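Side-chain contact in outer membrane protein (Bartonella henselae, PDB 2FI9), which is of unknown function, is named an outer membrane protein, and belongs to the DUF498/DUF598 family: residues A16-Y21 with I37-S42. Sequence-based numbering, arbitrary orientation.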
ATOM      1  N   ALA A  16      -9.150   0.941   6.275  1.00 32.90           N
ATOM      2  CA  ALA A  16      -9.868  -0.132   6.976  1.00 33.08           C
ATOM      3  C   ALA A  16      -8.934  -1.329   7.032  1.00 33.29           C
ATOM      4  O   ALA A  16      -8.063  -1.450   6.187  1.00 32.56           O
ATOM      5  CB  ALA A  16     -11.137  -0.506   6.217  1.00 33.06           C
ATOM      6  N   PRO A  17      -9.113  -2.235   8.012  1.00 33.73           N
ATOM      7  CA  PRO A  17      -8.294  -3.452   7.898  1.00 33.83           C
ATOM      8  C   PRO A  17      -8.567  -4.163   6.572  1.00 33.78           C
ATOM      9  O   PRO A  17      -9.700  -4.125   6.068  1.00 33.90           O
ATOM     10  CB  PRO A  17      -8.765  -4.326   9.069  1.00 33.57           C
ATOM     11  CG  PRO A  17      -9.513  -3.411   9.984  1.00 34.40           C
ATOM     12  CD  PRO A  17      -9.959  -2.212   9.211  1.00 33.31           C
ATOM     13  N   ILE A  18      -7.535  -4.779   6.009  1.00 34.64           N
ATOM     14  CA  ILE A  18      -7.684  -5.596   4.811  1.00 34.35           C
ATOM     15  C   ILE A  18      -7.946  -7.023   5.294  1.00 34.51           C
ATOM     16  O   ILE A  18      -7.058  -7.663   5.880  1.00 34.19           O
ATOM     17  CB  ILE A  18      -6.423  -5.519   3.900  1.00 34.28           C
ATOM     18  CG1 ILE A  18      -6.100  -4.076   3.496  1.00 33.77           C
ATOM     19  CG2 ILE A  18      -6.566  -6.419   2.662  1.00 34.79           C
ATOM     20  CD1 ILE A  18      -7.265  -3.245   3.006  1.00 35.51           C
ATOM     21  N   ASP A  19      -9.166  -7.500   5.052  1.00 34.58           N
ATOM     22  CA  ASP A  19      -9.632  -8.782   5.589  1.00 34.68           C
ATOM     23  C   ASP A  19      -9.163 -10.016   4.813  1.00 34.61           C
ATOM     24  O   ASP A  19      -9.215 -11.125   5.340  1.00 34.04           O
ATOM     25  CB  ASP A  19     -11.160  -8.777   5.725  1.00 35.16           C
ATOM     26  CG  ASP A  19     -11.645  -7.661   6.626  1.00 36.53           C
ATOM     27  OD1 ASP A  19     -10.964  -7.374   7.632  1.00 39.08           O
ATOM     28  OD2 ASP A  19     -12.690  -7.056   6.330  1.00 39.66           O
ATOM     29  N   ALA A  20      -8.718  -9.822   3.571  1.00 33.90           N
ATOM     30  CA  ALA A  20      -8.254 -10.926   2.736  1.00 33.87           C
ATOM     31  C   ALA A  20      -7.443 -10.411   1.561  1.00 34.42           C
ATOM     32  O   ALA A  20      -7.595  -9.256   1.151  1.00 34.22           O
ATOM     33  CB  ALA A  20      -9.418 -11.763   2.241  1.00 33.74           C
ATOM     34  N   TYR A  21      -6.558 -11.269   1.055  1.00 34.55           N
ATOM     35  CA  TYR A  21      -5.833 -11.028  -0.186  1.00 34.72           C
ATOM     36  C   TYR A  21      -5.798 -12.369  -0.921  1.00 34.78           C
ATOM     37  O   TYR A  21      -6.217 -13.403  -0.374  1.00 34.16           O
ATOM     38  CB  TYR A  21      -4.417 -10.493   0.088  1.00 35.33           C
ATOM     39  CG  TYR A  21      -3.534 -11.446   0.871  1.00 35.83           C
ATOM     40  CD1 TYR A  21      -2.642 -12.287   0.219  1.00 37.05           C
ATOM     41  CD2 TYR A  21      -3.604 -11.514   2.266  1.00 37.22           C
ATOM     42  CE1 TYR A  21      -1.831 -13.183   0.932  1.00 38.60           C
ATOM     43  CE2 TYR A  21      -2.799 -12.402   2.985  1.00 36.68           C
ATOM     44  CZ  TYR A  21      -1.925 -13.226   2.316  1.00 37.28           C
ATOM     45  OH  TYR A  21      -1.119 -14.098   3.009  1.00 38.89           O
ATOM     46  N   ILE A  37      -4.215  -2.147  -4.838  1.00 32.70           N
ATOM     47  CA  ILE A  37      -4.811  -1.030  -4.097  1.00 32.83           C
ATOM     48  C   ILE A  37      -3.759  -0.211  -3.374  1.00 33.34           C
ATOM     49  O   ILE A  37      -2.666  -0.699  -3.047  1.00 32.61           O
ATOM     50  CB  ILE A  37      -5.905  -1.490  -3.076  1.00 33.23           C
ATOM     51  CG1 ILE A  37      -5.344  -2.505  -2.068  1.00 32.49           C
ATOM     52  CG2 ILE A  37      -7.103  -2.048  -3.810  1.00 32.62           C
ATOM     53  CD1 ILE A  37      -6.267  -2.756  -0.872  1.00 33.57           C
ATOM     54  N   ILE A  38      -4.092   1.046  -3.154  1.00 33.18           N
ATOM     55  CA  ILE A  38      -3.334   1.891  -2.263  1.00 34.18           C
ATOM     56  C   ILE A  38      -4.277   2.330  -1.113  1.00 33.76           C
ATOM     57  O   ILE A  38      -5.435   2.635  -1.348  1.00 33.98           O
ATOM     58  CB  ILE A  38      -2.718   3.072  -3.035  1.00 34.67           C
ATOM     59  CG1 ILE A  38      -1.526   3.640  -2.279  1.00 36.96           C
ATOM     60  CG2 ILE A  38      -3.745   4.154  -3.362  1.00 34.84           C
ATOM     61  CD1 ILE A  38      -0.644   4.484  -3.166  1.00 41.34           C
ATOM     62  N   CYS A  39      -3.777   2.298   0.116  1.00 33.54           N
ATOM     63  CA  CYS A  39      -4.566   2.567   1.300  1.00 33.64           C
ATOM     64  C   CYS A  39      -3.913   3.728   1.997  1.00 33.13           C
ATOM     65  O   CYS A  39      -2.803   3.608   2.508  1.00 32.13           O
ATOM     66  CB  CYS A  39      -4.552   1.355   2.236  1.00 34.64           C
ATOM     67  SG  CYS A  39      -5.039  -0.193   1.462  1.00 37.24           S
ATOM     68  N   ILE A  40      -4.582   4.867   1.990  1.00 32.34           N
ATOM     69  CA  ILE A  40      -4.008   6.093   2.534  1.00 32.17           C
ATOM     70  C   ILE A  40      -5.080   6.782   3.402  1.00 31.85           C
ATOM     71  O   ILE A  40      -6.238   6.357   3.395  1.00 30.77           O
ATOM     72  CB  ILE A  40      -3.463   6.993   1.394  1.00 32.15           C
ATOM     73  CG1 ILE A  40      -4.557   7.232   0.341  1.00 32.54           C
ATOM     74  CG2 ILE A  40      -2.263   6.324   0.752  1.00 31.08           C
ATOM     75  CD1 ILE A  40      -4.140   8.165  -0.799  1.00 32.88           C
ATOM     76  N   PRO A  41      -4.696   7.782   4.215  1.00 31.44           N
ATOM     77  CA  PRO A  41      -5.734   8.388   5.074  1.00 31.69           C
ATOM     78  C   PRO A  41      -7.029   8.806   4.367  1.00 31.89           C
ATOM     79  O   PRO A  41      -8.108   8.734   4.989  1.00 31.63           O
ATOM     80  CB  PRO A  41      -5.011   9.588   5.692  1.00 31.98           C
ATOM     81  CG  PRO A  41      -3.616   9.090   5.814  1.00 31.35           C
ATOM     82  CD  PRO A  41      -3.368   8.355   4.497  1.00 31.91           C
ATOM     83  N   SER A  42      -6.943   9.234   3.100  1.00 31.91           N
ATOM     84  CA  SER A  42      -8.148   9.694   2.363  1.00 31.98           C
ATOM     85  C   SER A  42      -8.990   8.543   1.777  1.00 32.53           C
ATOM     86  O   SER A  42     -10.075   8.773   1.250  1.00 32.89           O
ATOM     87  CB  SER A  42      -7.770  10.661   1.243  1.00 32.27           C
ATOM     88  OG  SER A  42      -7.062   9.979   0.212  1.00 31.83           O
TER
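Neither an aromatic ring nor an amide takes part where Ile18 meets Ile37 and Cys39; all three touching groups are apolar. The side chains of Phe26 and Phe28, on strand 25-28, touch Ile18, while Phe26 also touches Ile37 and Phe110 touches Cys39.

Ile18 makes the whole contact with its CD1 methyl. It meets Ile37 tip to tip, with Ile18 CD1 4.0 Å from Ile37 CD1. The same methyl lies 4.1 Å from Cys39 SG. The two partners also lie close to each other, at 3.7 Å from Ile37 CD1 to Cys39 SG. The three ends therefore form a compact triangle of two methyls and a sulfur. Each touch is at van der Waals distance, and no polar group bridges the segments.

The torsions explain the meeting. The CG1 branch of Ile18 stands beside its backbone N (chi1 -57°), and a second turn at chi2 -47° carries CD1 over to Ile37 and Cys39. Ile37 holds CG1 between its N and carbonyl carbon (chi1 57°) and extends it to CD1. Ile37 and Cys39 are two residues apart on one strand and present their side chains to the same face.

The backbones stay well apart, with 9.4 Å from Ile18 CA to Cys39 CA. Each segment bonds within its own sheet: Asp19 and Ala20 pair with Arg27 in a classic beta bulge, while Ile37 and Cys39 pair with Leu124 and Ala122. Val107 of helix 103-115 touches Ile18, and Asn111 OD1 accepts a hydrogen bond from Ile18 N.

This is buried packing between a three-stranded antiparallel sheet and a mixed five-stranded sheet of order 2-1-5-3-4, as in the MTH938-like fold.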